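Local coordinates for putative alpha-L-fucosidase (Bacteroides thetaiotaomicron, PDB 3EYP), which probably acts as an alpha-L-fucosidase of glycoside hydrolase family 29, cleaving terminal alpha-L-fucose from glycans, at residues N31-Y36 / P298-L303; K76-F81 / G125-H130; I250-D255 / R288-L293; V256-S261 / L292-P297. All coordinates share one frame; numbering follows the deposited sequence.

Contact 1: residues N31-Y36 / P298-L303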
loop_
_atom_site.group_PDB
_atom_site.type_symbol
_atom_site.label_atom_id
_atom_site.label_comp_id
_atom_site.label_asym_id
_atom_site.label_seq_id
_atom_site.Cartn_x
_atom_site.Cartn_y
_atom_site.Cartn_z
ATOM N N ASN A 31 3.295 19.759 14.560
ATOM C CA ASN A 31 3.316 18.810 15.707
ATOM C C ASN A 31 4.734 18.381 16.123
ATOM O O ASN A 31 5.044 18.131 17.292
ATOM C CB ASN A 31 2.539 17.503 15.435
ATOM C CG ASN A 31 1.044 17.663 15.324
ATOM O OD1 ASN A 31 0.467 18.694 15.580
ATOM N ND2 ASN A 31 0.383 16.548 14.958
ATOM N N THR A 32 5.591 18.297 15.125
ATOM C CA THR A 32 6.936 17.822 15.256
ATOM C C THR A 32 7.747 18.751 16.171
ATOM O O THR A 32 8.720 18.346 16.759
ATOM C CB THR A 32 7.691 17.823 13.884
ATOM O OG1 THR A 32 6.926 17.098 12.899
ATOM C CG2 THR A 32 9.103 17.213 13.991
ATOM N N PHE A 33 7.294 19.978 16.240
ATOM C CA PHE A 33 8.039 21.051 16.977
ATOM C C PHE A 33 7.435 21.291 18.330
ATOM O O PHE A 33 7.941 22.113 19.148
ATOM C CB PHE A 33 8.139 22.307 16.153
ATOM C CG PHE A 33 9.011 22.110 14.980
ATOM C CD1 PHE A 33 10.357 22.274 15.086
ATOM C CD2 PHE A 33 8.497 21.540 13.817
ATOM C CE1 PHE A 33 11.186 21.987 14.004
ATOM C CE2 PHE A 33 9.321 21.254 12.759
ATOM C CZ PHE A 33 10.637 21.451 12.859
ATOM N N GLU A 34 6.380 20.531 18.589
ATOM C CA GLU A 34 5.772 20.505 19.929
ATOM C C GLU A 34 6.331 19.346 20.674
ATOM O O GLU A 34 6.954 18.472 20.094
ATOM C CB GLU A 34 4.255 20.386 19.871
ATOM C CG GLU A 34 3.492 21.565 19.275
ATOM C CD GLU A 34 2.060 21.649 19.808
ATOM O OE1 GLU A 34 1.123 21.029 19.259
ATOM O OE2 GLU A 34 1.853 22.326 20.833
ATOM N N GLU A 35 6.091 19.337 21.993
ATOM C CA GLU A 35 6.598 18.265 22.844
ATOM C C GLU A 35 5.558 17.141 22.962
ATOM O O GLU A 35 4.462 17.297 23.472
ATOM C CB GLU A 35 7.027 18.791 24.220
ATOM C CG GLU A 35 7.961 19.996 24.189
ATOM C CD GLU A 35 9.252 19.814 23.369
ATOM O OE1 GLU A 35 9.970 18.801 23.535
ATOM O OE2 GLU A 35 9.567 20.725 22.568
ATOM N N TYR A 36 5.932 16.032 22.372
ATOM C CA TYR A 36 5.143 14.828 22.404
ATOM C C TYR A 36 3.739 14.992 21.898
ATOM O O TYR A 36 2.813 14.640 22.590
ATOM C CB TYR A 36 5.040 14.341 23.838
ATOM C CG TYR A 36 6.272 13.732 24.393
ATOM C CD1 TYR A 36 6.835 12.626 23.798
ATOM C CD2 TYR A 36 6.831 14.214 25.577
ATOM C CE1 TYR A 36 7.945 12.036 24.317
ATOM C CE2 TYR A 36 7.939 13.619 26.119
ATOM C CZ TYR A 36 8.493 12.531 25.490
ATOM O OH TYR A 36 9.615 11.938 26.010
ATOM N N PRO A 298 10.042 12.702 9.695
ATOM C CA PRO A 298 11.239 13.539 9.815
ATOM C C PRO A 298 11.307 14.221 11.180
ATOM O O PRO A 298 10.296 14.539 11.814
ATOM C CB PRO A 298 11.056 14.557 8.716
ATOM C CG PRO A 298 10.017 13.915 7.750
ATOM C CD PRO A 298 9.142 13.193 8.659
ATOM N N ASP A 299 12.528 14.456 11.596
ATOM C CA ASP A 299 12.804 15.108 12.849
ATOM C C ASP A 299 12.801 16.630 12.772
ATOM O O ASP A 299 12.428 17.236 11.798
ATOM C CB ASP A 299 14.096 14.548 13.470
ATOM C CG ASP A 299 15.330 15.111 12.866
ATOM O OD1 ASP A 299 15.191 15.705 11.762
ATOM O OD2 ASP A 299 16.407 15.005 13.537
ATOM N N ARG A 300 13.243 17.245 13.849
ATOM C CA ARG A 300 13.189 18.687 13.923
ATOM C C ARG A 300 14.262 19.303 13.036
ATOM O O ARG A 300 14.229 20.461 12.793
ATOM C CB ARG A 300 13.358 19.193 15.345
ATOM C CG ARG A 300 12.172 18.917 16.223
ATOM C CD ARG A 300 12.285 19.529 17.622
ATOM N NE ARG A 300 11.049 19.241 18.340
ATOM C CZ ARG A 300 10.893 19.354 19.642
ATOM N NH1 ARG A 300 11.896 19.816 20.380
ATOM N NH2 ARG A 300 9.713 19.043 20.192
ATOM N N ARG A 301 15.255 18.523 12.643
ATOM C CA ARG A 301 16.209 18.969 11.609
ATOM C C ARG A 301 15.598 18.952 10.247
ATOM O O ARG A 301 16.087 19.603 9.308
ATOM C CB ARG A 301 17.480 18.113 11.606
ATOM C CG ARG A 301 18.335 18.399 12.859
ATOM C CD ARG A 301 19.489 17.428 13.015
ATOM N NE ARG A 301 19.029 16.065 13.274
ATOM C CZ ARG A 301 19.849 15.038 13.497
ATOM N NH1 ARG A 301 21.152 15.226 13.533
ATOM N NH2 ARG A 301 19.371 13.823 13.700
ATOM N N GLY A 302 14.532 18.178 10.137
ATOM C CA GLY A 302 13.895 17.907 8.853
ATOM C C GLY A 302 14.526 16.743 8.101
ATOM O O GLY A 302 14.597 16.738 6.854
ATOM N N LEU A 303 14.981 15.785 8.876
ATOM C CA LEU A 303 15.666 14.557 8.388
ATOM C C LEU A 303 15.080 13.268 8.873
ATOM O O LEU A 303 14.531 13.197 9.973
ATOM C CB LEU A 303 17.137 14.525 8.798
ATOM C CG LEU A 303 18.013 15.723 8.337
ATOM C CD1 LEU A 303 19.232 15.729 9.293
ATOM C CD2 LEU A 303 18.395 15.681 6.866
HETATM O O HOH W 1 7.513 14.328 12.264
HETATM O O HOH W 2 12.390 21.419 23.034
#

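Contact 2: residues K76-F81 / G125-H130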
loop_
_atom_site.group_PDB
_atom_site.type_symbol
_atom_site.label_atom_id
_atom_site.label_comp_id
_atom_site.label_asym_id
_atom_site.label_seq_id
_atom_site.Cartn_x
_atom_site.Cartn_y
_atom_site.Cartn_z
ATOM N N LYS A 76 -0.986 18.939 5.127
ATOM C CA LYS A 76 -1.805 19.518 6.210
ATOM C C LYS A 76 -2.453 18.398 7.004
ATOM O O LYS A 76 -3.206 17.593 6.488
ATOM C CB LYS A 76 -2.862 20.498 5.706
ATOM C CG LYS A 76 -3.633 21.291 6.855
ATOM C CD LYS A 76 -4.969 21.807 6.347
ATOM C CE LYS A 76 -6.065 20.643 6.420
ATOM N NZ LYS A 76 -7.304 21.075 5.842
ATOM N N HIS A 77 -2.073 18.320 8.244
ATOM C CA HIS A 77 -2.704 17.365 9.192
ATOM C C HIS A 77 -3.869 18.038 9.874
ATOM O O HIS A 77 -4.186 19.191 9.580
ATOM C CB HIS A 77 -1.695 16.783 10.144
ATOM C CG HIS A 77 -2.024 15.394 10.645
ATOM N ND1 HIS A 77 -2.431 15.142 11.937
ATOM C CD2 HIS A 77 -1.988 14.185 10.019
ATOM C CE1 HIS A 77 -2.626 13.834 12.083
ATOM N NE2 HIS A 77 -2.336 13.227 10.940
ATOM N N ALA A 78 -4.546 17.315 10.769
ATOM C CA ALA A 78 -5.772 17.853 11.363
ATOM C C ALA A 78 -5.554 19.175 12.169
ATOM O O ALA A 78 -6.502 19.947 12.431
ATOM C CB ALA A 78 -6.522 16.778 12.229
ATOM N N ASP A 79 -4.323 19.398 12.562
ATOM C CA ASP A 79 -3.949 20.613 13.329
ATOM C C ASP A 79 -4.199 21.868 12.440
ATOM O O ASP A 79 -4.325 22.998 12.928
ATOM C CB ASP A 79 -2.516 20.525 13.841
ATOM C CG ASP A 79 -1.534 20.173 12.760
ATOM O OD1 ASP A 79 -1.256 21.076 11.922
ATOM O OD2 ASP A 79 -1.085 19.007 12.690
ATOM N N GLY A 80 -4.225 21.601 11.135
ATOM C CA GLY A 80 -4.544 22.580 10.106
ATOM C C GLY A 80 -3.358 23.415 9.620
ATOM O O GLY A 80 -3.527 24.318 8.811
ATOM N N PHE A 81 -2.174 23.123 10.124
ATOM C CA PHE A 81 -0.936 23.862 9.698
ATOM C C PHE A 81 -0.534 23.404 8.320
ATOM O O PHE A 81 -0.293 22.243 8.115
ATOM C CB PHE A 81 0.202 23.695 10.685
ATOM C CG PHE A 81 1.474 24.436 10.312
ATOM C CD1 PHE A 81 1.627 25.803 10.594
ATOM C CD2 PHE A 81 2.544 23.752 9.747
ATOM C CE1 PHE A 81 2.791 26.457 10.287
ATOM C CE2 PHE A 81 3.733 24.409 9.413
ATOM C CZ PHE A 81 3.887 25.748 9.714
ATOM N N GLY A 125 -5.615 16.990 5.046
ATOM C CA GLY A 125 -6.509 16.546 6.113
ATOM C C GLY A 125 -7.933 17.046 5.987
ATOM O O GLY A 125 -8.170 18.243 6.034
ATOM N N PRO A 126 -8.917 16.135 5.750
ATOM C CA PRO A 126 -10.275 16.677 5.696
ATOM C C PRO A 126 -10.794 17.362 6.938
ATOM O O PRO A 126 -11.369 18.438 6.845
ATOM C CB PRO A 126 -11.145 15.481 5.311
ATOM C CG PRO A 126 -10.224 14.568 4.597
ATOM C CD PRO A 126 -8.834 14.776 5.192
ATOM N N HIS A 127 -10.650 16.728 8.090
ATOM C CA HIS A 127 -11.006 17.362 9.354
ATOM C C HIS A 127 -9.884 18.361 9.689
ATOM O O HIS A 127 -8.700 18.036 9.637
ATOM C CB HIS A 127 -11.195 16.371 10.498
ATOM C CG HIS A 127 -11.489 17.011 11.820
ATOM N ND1 HIS A 127 -12.608 17.794 12.059
ATOM C CD2 HIS A 127 -10.823 16.947 12.995
ATOM C CE1 HIS A 127 -12.615 18.179 13.321
ATOM N NE2 HIS A 127 -11.525 17.704 13.904
ATOM N N ASP A 128 -10.305 19.580 9.987
ATOM C CA ASP A 128 -9.341 20.712 10.258
ATOM C C ASP A 128 -9.699 21.389 11.545
ATOM O O ASP A 128 -10.701 22.151 11.643
ATOM C CB ASP A 128 -9.367 21.671 9.031
ATOM C CG ASP A 128 -8.296 22.751 9.059
ATOM O OD1 ASP A 128 -7.985 23.278 10.132
ATOM O OD2 ASP A 128 -7.754 23.038 7.959
ATOM N N ARG A 129 -8.909 21.095 12.564
ATOM C CA ARG A 129 -9.154 21.613 13.892
ATOM C C ARG A 129 -8.940 23.117 13.964
ATOM O O ARG A 129 -9.608 23.822 14.748
ATOM C CB ARG A 129 -8.293 20.908 14.945
ATOM C CG ARG A 129 -8.668 19.496 15.187
ATOM C CD ARG A 129 -7.590 18.777 15.925
ATOM N NE ARG A 129 -7.849 17.357 16.028
ATOM C CZ ARG A 129 -6.953 16.418 15.898
ATOM N NH1 ARG A 129 -5.694 16.734 15.613
ATOM N NH2 ARG A 129 -7.337 15.148 15.974
ATOM N N HIS A 130 -8.098 23.641 13.073
ATOM C CA HIS A 130 -7.718 25.053 13.159
ATOM C C HIS A 130 -8.910 25.858 12.692
ATOM O O HIS A 130 -9.341 26.800 13.346
ATOM C CB HIS A 130 -6.435 25.388 12.343
ATOM C CG HIS A 130 -6.032 26.837 12.445
ATOM N ND1 HIS A 130 -5.377 27.356 13.549
ATOM C CD2 HIS A 130 -6.232 27.885 11.598
ATOM C CE1 HIS A 130 -5.209 28.664 13.390
ATOM N NE2 HIS A 130 -5.718 29.009 12.206
HETATM O O HOH W 3 -5.881 24.990 7.827
#

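Contact 3: residues I250-D255 / R288-L293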
loop_
_atom_site.group_PDB
_atom_site.type_symbol
_atom_site.label_atom_id
_atom_site.label_comp_id
_atom_site.label_asym_id
_atom_site.label_seq_id
_atom_site.Cartn_x
_atom_site.Cartn_y
_atom_site.Cartn_z
ATOM N N ILE A 250 -12.339 -1.871 -4.819
ATOM C CA ILE A 250 -11.615 -0.806 -4.069
ATOM C C ILE A 250 -10.653 -1.504 -3.151
ATOM O O ILE A 250 -11.000 -1.834 -1.987
ATOM C CB ILE A 250 -12.559 0.083 -3.234
ATOM C CG1 ILE A 250 -13.760 0.564 -4.034
ATOM C CG2 ILE A 250 -11.807 1.312 -2.719
ATOM C CD1 ILE A 250 -14.939 1.070 -3.204
ATOM N N PRO A 251 -9.450 -1.791 -3.655
ATOM C CA PRO A 251 -8.557 -2.606 -2.899
ATOM C C PRO A 251 -8.029 -1.924 -1.633
ATOM O O PRO A 251 -8.036 -0.703 -1.524
ATOM C CB PRO A 251 -7.396 -2.892 -3.857
ATOM C CG PRO A 251 -7.573 -2.025 -5.005
ATOM C CD PRO A 251 -8.922 -1.399 -4.974
ATOM N N ALA A 252 -7.639 -2.736 -0.690
ATOM C CA ALA A 252 -7.085 -2.268 0.595
ATOM C C ALA A 252 -5.683 -1.702 0.480
ATOM O O ALA A 252 -4.738 -2.314 -0.073
ATOM C CB ALA A 252 -7.095 -3.390 1.651
ATOM N N GLU A 253 -5.516 -0.557 1.140
ATOM C CA GLU A 253 -4.174 0.024 1.385
ATOM C C GLU A 253 -3.816 -0.021 2.887
ATOM O O GLU A 253 -4.547 0.434 3.723
ATOM C CB GLU A 253 -4.136 1.458 0.860
ATOM C CG GLU A 253 -2.692 2.044 0.719
ATOM C CD GLU A 253 -2.737 3.532 0.421
ATOM O OE1 GLU A 253 -2.543 3.939 -0.737
ATOM O OE2 GLU A 253 -3.024 4.292 1.333
ATOM N N THR A 254 -2.696 -0.666 3.211
ATOM C CA THR A 254 -2.325 -0.950 4.572
ATOM C C THR A 254 -1.297 0.053 5.066
ATOM O O THR A 254 -0.168 0.082 4.595
ATOM C CB THR A 254 -1.713 -2.391 4.711
ATOM O OG1 THR A 254 -2.685 -3.343 4.210
ATOM C CG2 THR A 254 -1.374 -2.735 6.135
ATOM N N ASP A 255 -1.709 0.830 6.037
ATOM C CA ASP A 255 -0.852 1.939 6.583
ATOM C C ASP A 255 -0.326 1.660 7.953
ATOM O O ASP A 255 -1.040 1.161 8.788
ATOM C CB ASP A 255 -1.549 3.279 6.545
ATOM C CG ASP A 255 -2.713 3.401 7.501
ATOM O OD1 ASP A 255 -3.552 2.465 7.597
ATOM O OD2 ASP A 255 -2.820 4.498 8.114
ATOM N N ARG A 288 -0.562 -10.034 1.126
ATOM C CA ARG A 288 -1.973 -10.309 1.253
ATOM C C ARG A 288 -2.813 -9.379 0.395
ATOM O O ARG A 288 -3.739 -8.722 0.850
ATOM C CB ARG A 288 -2.460 -10.228 2.727
ATOM C CG ARG A 288 -1.796 -11.164 3.710
ATOM C CD ARG A 288 -2.424 -11.021 5.118
ATOM N NE ARG A 288 -1.925 -12.076 5.983
ATOM C CZ ARG A 288 -2.244 -12.205 7.260
ATOM N NH1 ARG A 288 -3.038 -11.329 7.835
ATOM N NH2 ARG A 288 -1.759 -13.220 7.955
ATOM N N ASN A 289 -2.407 -9.252 -0.851
ATOM C CA ASN A 289 -3.223 -8.624 -1.873
ATOM C C ASN A 289 -3.515 -7.143 -1.600
ATOM O O ASN A 289 -4.584 -6.621 -1.894
ATOM C CB ASN A 289 -4.520 -9.406 -2.133
ATOM C CG ASN A 289 -5.288 -8.889 -3.340
ATOM O OD1 ASN A 289 -4.687 -8.474 -4.318
ATOM N ND2 ASN A 289 -6.612 -8.936 -3.286
ATOM N N SER A 290 -2.523 -6.495 -1.003
ATOM C CA SER A 290 -2.602 -5.113 -0.600
ATOM C C SER A 290 -1.300 -4.380 -0.969
ATOM O O SER A 290 -0.503 -4.857 -1.807
ATOM C CB SER A 290 -2.840 -5.026 0.919
ATOM O OG SER A 290 -3.066 -3.712 1.384
ATOM N N VAL A 291 -1.169 -3.165 -0.430
ATOM C CA VAL A 291 -0.006 -2.308 -0.693
ATOM C C VAL A 291 0.378 -1.717 0.674
ATOM O O VAL A 291 -0.495 -1.406 1.521
ATOM C CB VAL A 291 -0.322 -1.160 -1.728
ATOM C CG1 VAL A 291 0.774 0.014 -1.713
ATOM C CG2 VAL A 291 -0.539 -1.672 -3.173
ATOM N N LEU A 292 1.674 -1.604 0.901
ATOM C CA LEU A 292 2.209 -1.123 2.197
ATOM C C LEU A 292 2.624 0.347 2.152
ATOM O O LEU A 292 3.430 0.754 1.336
ATOM C CB LEU A 292 3.365 -2.002 2.637
ATOM C CG LEU A 292 4.181 -1.611 3.894
ATOM C CD1 LEU A 292 3.255 -1.464 5.132
ATOM C CD2 LEU A 292 5.377 -2.614 4.181
ATOM N N LEU A 293 1.957 1.130 2.976
ATOM C CA LEU A 293 2.198 2.572 3.159
ATOM C C LEU A 293 2.857 2.692 4.520
ATOM O O LEU A 293 2.254 2.497 5.567
ATOM C CB LEU A 293 0.888 3.381 3.060
ATOM C CG LEU A 293 0.952 4.882 3.375
ATOM C CD1 LEU A 293 1.984 5.598 2.444
ATOM C CD2 LEU A 293 -0.473 5.567 3.240
HETATM O O HOH W 4 -7.286 -5.570 -1.147
#

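Contact 4: residues V256-S261 / L292-P297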
loop_
_atom_site.group_PDB
_atom_site.type_symbol
_atom_site.label_atom_id
_atom_site.label_comp_id
_atom_site.label_asym_id
_atom_site.label_seq_id
_atom_site.Cartn_x
_atom_site.Cartn_y
_atom_site.Cartn_z
ATOM N N VAL A 256 0.954 1.995 8.169
ATOM C CA VAL A 256 1.574 1.754 9.455
ATOM C C VAL A 256 2.813 2.631 9.604
ATOM O O VAL A 256 3.444 3.047 8.629
ATOM C CB VAL A 256 1.922 0.221 9.621
ATOM C CG1 VAL A 256 2.931 -0.209 8.549
ATOM C CG2 VAL A 256 2.428 -0.114 10.974
ATOM N N SER A 257 3.075 2.999 10.815
ATOM C CA SER A 257 4.293 3.689 11.140
ATOM C C SER A 257 5.473 2.764 11.457
ATOM O O SER A 257 5.376 1.695 12.066
ATOM C CB SER A 257 4.070 4.670 12.306
ATOM O OG SER A 257 5.151 5.594 12.405
ATOM N N ILE A 258 6.637 3.210 11.033
ATOM C CA ILE A 258 7.873 2.490 11.371
ATOM C C ILE A 258 8.220 2.645 12.876
ATOM O O ILE A 258 9.070 1.948 13.406
ATOM C CB ILE A 258 9.064 2.966 10.499
ATOM C CG1 ILE A 258 10.141 1.878 10.361
ATOM C CG2 ILE A 258 9.708 4.319 11.032
ATOM C CD1 ILE A 258 11.071 2.227 9.145
ATOM N N ARG A 259 7.518 3.560 13.535
ATOM C CA ARG A 259 7.664 3.821 14.977
ATOM C C ARG A 259 6.324 3.646 15.712
ATOM O O ARG A 259 5.333 3.406 15.072
ATOM C CB ARG A 259 8.166 5.246 15.217
ATOM C CG ARG A 259 9.591 5.487 14.743
ATOM C CD ARG A 259 9.886 6.981 14.392
ATOM N NE ARG A 259 11.306 7.141 14.196
ATOM C CZ ARG A 259 12.131 7.668 15.089
ATOM N NH1 ARG A 259 11.650 8.133 16.230
ATOM N NH2 ARG A 259 13.439 7.703 14.838
ATOM N N PRO A 260 6.317 3.747 17.050
ATOM C CA PRO A 260 5.047 3.628 17.769
ATOM C C PRO A 260 4.086 4.773 17.424
ATOM O O PRO A 260 2.864 4.553 17.322
ATOM C CB PRO A 260 5.458 3.658 19.241
ATOM C CG PRO A 260 6.881 3.051 19.251
ATOM C CD PRO A 260 7.481 3.640 17.964
ATOM N N SER A 261 4.654 5.938 17.118
ATOM C CA SER A 261 3.838 7.122 16.793
ATOM C C SER A 261 3.997 7.512 15.333
ATOM O O SER A 261 4.923 7.085 14.675
ATOM C CB SER A 261 4.218 8.357 17.653
ATOM O OG SER A 261 4.137 8.201 19.079
ATOM N N LEU A 292 1.674 -1.604 0.901
ATOM C CA LEU A 292 2.209 -1.123 2.197
ATOM C C LEU A 292 2.624 0.347 2.152
ATOM O O LEU A 292 3.430 0.754 1.336
ATOM C CB LEU A 292 3.365 -2.002 2.637
ATOM C CG LEU A 292 4.181 -1.611 3.894
ATOM C CD1 LEU A 292 3.255 -1.464 5.132
ATOM C CD2 LEU A 292 5.377 -2.614 4.181
ATOM N N LEU A 293 1.957 1.130 2.976
ATOM C CA LEU A 293 2.198 2.572 3.159
ATOM C C LEU A 293 2.857 2.692 4.520
ATOM O O LEU A 293 2.254 2.497 5.567
ATOM C CB LEU A 293 0.888 3.381 3.060
ATOM C CG LEU A 293 0.952 4.882 3.375
ATOM C CD1 LEU A 293 1.984 5.598 2.444
ATOM C CD2 LEU A 293 -0.473 5.567 3.240
ATOM N N LEU A 294 4.150 2.911 4.476
ATOM C CA LEU A 294 5.000 2.955 5.644
ATOM C C LEU A 294 5.481 4.339 5.921
ATOM O O LEU A 294 6.124 4.970 5.085
ATOM C CB LEU A 294 6.244 2.061 5.440
ATOM C CG LEU A 294 7.220 1.810 6.573
ATOM C CD1 LEU A 294 6.548 1.155 7.813
ATOM C CD2 LEU A 294 8.414 0.906 6.045
ATOM N N ASN A 295 5.201 4.761 7.148
ATOM C CA ASN A 295 5.548 6.114 7.652
ATOM C C ASN A 295 6.923 6.243 8.282
ATOM O O ASN A 295 7.288 5.511 9.213
ATOM C CB ASN A 295 4.472 6.608 8.628
ATOM C CG ASN A 295 4.813 7.952 9.220
ATOM O OD1 ASN A 295 4.684 8.981 8.559
ATOM N ND2 ASN A 295 5.213 7.948 10.478
ATOM N N PHE A 296 7.686 7.189 7.706
ATOM C CA PHE A 296 8.967 7.686 8.237
ATOM C C PHE A 296 8.757 9.150 8.657
ATOM O O PHE A 296 8.576 10.012 7.778
ATOM C CB PHE A 296 10.051 7.720 7.143
ATOM C CG PHE A 296 10.320 6.389 6.470
ATOM C CD1 PHE A 296 11.413 5.645 6.822
ATOM C CD2 PHE A 296 9.456 5.898 5.510
ATOM C CE1 PHE A 296 11.703 4.432 6.218
ATOM C CE2 PHE A 296 9.707 4.670 4.909
ATOM C CZ PHE A 296 10.846 3.928 5.261
ATOM N N PRO A 297 8.740 9.453 9.989
ATOM C CA PRO A 297 8.556 10.854 10.412
ATOM C C PRO A 297 9.876 11.651 10.522
ATOM O O PRO A 297 10.777 11.268 11.263
ATOM C CB PRO A 297 7.867 10.699 11.797
ATOM C CG PRO A 297 8.488 9.469 12.350
ATOM C CD PRO A 297 8.556 8.535 11.130
#

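Contact 1: residues N31-Y36 / P298-L303
Thr-32 and Arg-300 make the close-fitting half of this contact. The CG2 methyl of Thr-32 lies anti to its own backbone N (chi1 -53° for OG1), which turns it onto the chain at the start of the other loop, 3.6 Å from Pro-298 O. The hydroxyl reaches the same residue through solvent: OG1 donates to a water that in turn donates to Pro-298 O. The side chain of Arg-300 starts beside this methyl and runs out extended, its NE giving a straight bond (180° at the hydrogen) to Thr-32 O, 3.0 Å away, in the carbonyl plane and on a lone pair. Beside it, the edge of the Phe-33 ring meets the backbone, CE1 standing 3.6 Å from Arg-300 O, and Phe-49 adds a second ring beyond. The two loops follow strands 22-26 and 291-295, neighbours in the parallel sheet of the TIM-barrel domain, so the contact ties together chain that emerges from adjacent strand ends. A type I turn from Asp-299 to Gly-302 presents Arg-300; Asp-299 OD1 braces it by accepting from Leu-303 N at 2.9 Å, while OD2 takes both NE and NH2 of Arg-301, side-on. Toward solvent the grip slackens. Arg-300 NH2 bonds weakly to Glu-34 O and forms a salt bridge to Glu-35 OE2 at 2.9 Å, yet it meets that oxygen from above the carboxylate, the two flat groups being turned 80° apart. Glu-35 is exposed and modelled in two conformers, so this bridge describes one of them, with a water joining OE2 to Arg-300 NH1.

Contact 2: residues K76-F81 / G125-H130
The methyl of Ala-78 rests over one face of the Arg-129 guanidinium, its CB 3.5 Å from NH1 and displaced toward the rim; NH1 also reaches Gly-40 O and the carboxylate of Glu-39. The same methyl approaches the His-127 ring obliquely, 4.4 Å from CD2. His-130 touches with its CB alone, 3.2 Å from Asp-79 O; its ring is turned to other partners, stacking on Tyr-91 and bonding Gly-42 O through ND1. The flat carboxylate of Asp-128 meets Lys-76 on the anti side of OD2, where NZ lies 2.9 Å off and 28° out of the plane. These loops follow neighbouring strands 70-76 and 119-124 of the TIM barrel, and Asp-128 is the N-cap of the short helix beyond, with OD1 accepting weakly from His-130 N. Bending at chi3 (82°) brings Lys-76 NZ back to Gly-125 O as well, at 3.0 Å, and Tyr-142 OH is a further partner. A leucine in place of Lys-76 would probably leave the buried Asp-128 carboxylate without its counter-charge and Gly-125 O without this donor. Gly-80 passes close by Asp-128 and His-130, where a beta carbon would clash. Arg-129 N donates to Ala-78 O at 2.7 Å.

Contact 3: residues I250-D255 / R288-L293
Ser-290 OG links two residues of the facing chain at the start of a parallel strand pair, 253-257 beside 291-295, joined by a beta-alpha-beta crossover through helix 275-283 in the TIM barrel. Its hydroxyl, placed anti to the backbone N (chi1 -174°), donates to Ala-252 O at 2.6 Å from well above the carbonyl plane, 60° out of it, and accepts from Thr-254 OG1 at 2.9 Å. Replacing it by alanine removes that oxygen, and would probably cost Ala-252 O this donor and leave the Thr-254 hydroxyl freer to turn. Beyond it the ladder takes over, Thr-254 N bonding Val-291 O and Leu-293 N bonding Thr-254 O. Thr-254 and Leu-292 lie on one face of the sheet; Glu-253, Asp-255, Val-291 and Leu-293 lie on the other, where Trp-164 of strand 162-164 touches Asp-255 and Leu-293. There the extended Glu-253 and Leu-293 cross obliquely, OE2 3.4 Å from CD2, while Trp-164 NE1 bonds OE2 and Trp-17 NE1 bonds OE1. Asp-255 turns its carboxylate away from Leu-293, toward a bound glycerol that OD2 holds, and its closest approach to the neighbouring strand is made by CA, 3.3 Å from Leu-293 O in a CA-H...O contact.

Contact 4: residues V256-S261 / L292-P297
Val-256 pushes one methyl into the hollow between two leucines of the adjacent strand. This is the downstream end of the parallel pair 253-257 and 291-295 in the TIM barrel, and the face concerned is the one covered by helix 275-283. With CG1 between the backbone N and the carbonyl carbon (chi1 62°), that branch lies 3.7 Å from Leu-292 CD1 and 3.9 Å from Leu-294 CD1; Val-256 and Leu-294 run side by side and point the same way, and Ile-281 of the helix touches both Val-256 and Leu-292. Leu-294 CD1 also fills the angle where the chain leaves the strand, standing 4.1 Å from Ile-258 CB. Past the strand ends Ile-258 reaches with CD1 to Phe-296 CE1, 3.7 Å away and oblique to the ring, and Asp-308 of helix 306-323 touches both side chains. A second fit lies next to it: the Pro-297 ring fits against the aliphatic run of Arg-259, Pro-297 CG lying 3.5 Å from Arg-259 CD, while the guanidinium beyond is engaged by salt bridges to Asp-308 and Asp-269. Between these apolar fits the backbone ladder continues, Val-256 N to Leu-293 O, Asn-295 N to Val-256 O and Ile-258 N to Asn-295 O. On the other face Ser-257 and Asn-295 meet as a polar pair, and His-27 ND1 bonds Asn-295 OD1. Asn-295 ND2, which also donates to Trp-262 O, donates to Ser-257 OG at 3.0 Å, nearly in the amide plane, and that hydroxyl donates a hydrogen bond to Ser-261 O, 2.7 Å away, from above the carbonyl plane.

In the fold
Contacts 3 and 4 are consecutive lengths of one strand pair, sharing Leu-292 and Leu-293, with centres about 14 Å apart. Contact 4 runs on into contact 1 through the adjoining residues Pro-297 and Pro-298, centre to centre about 15 Å, and contact 1 then meets contact 2, the centres about 17 Å apart, where Asn-31 OD1 packs 3.3 Å from Asp-79 OD2. Contacts 2 and 3 do not touch, their nearest atoms being about 9 Å apart, but each supplies a residue that bonds glycerol, His-77 NE2 in one and Asp-255 OD2 in the other. Glycerol is probably from the crystallisation liquor, but its binding is consistent with a sugar pocket at the C-terminal ends of the barrel strands.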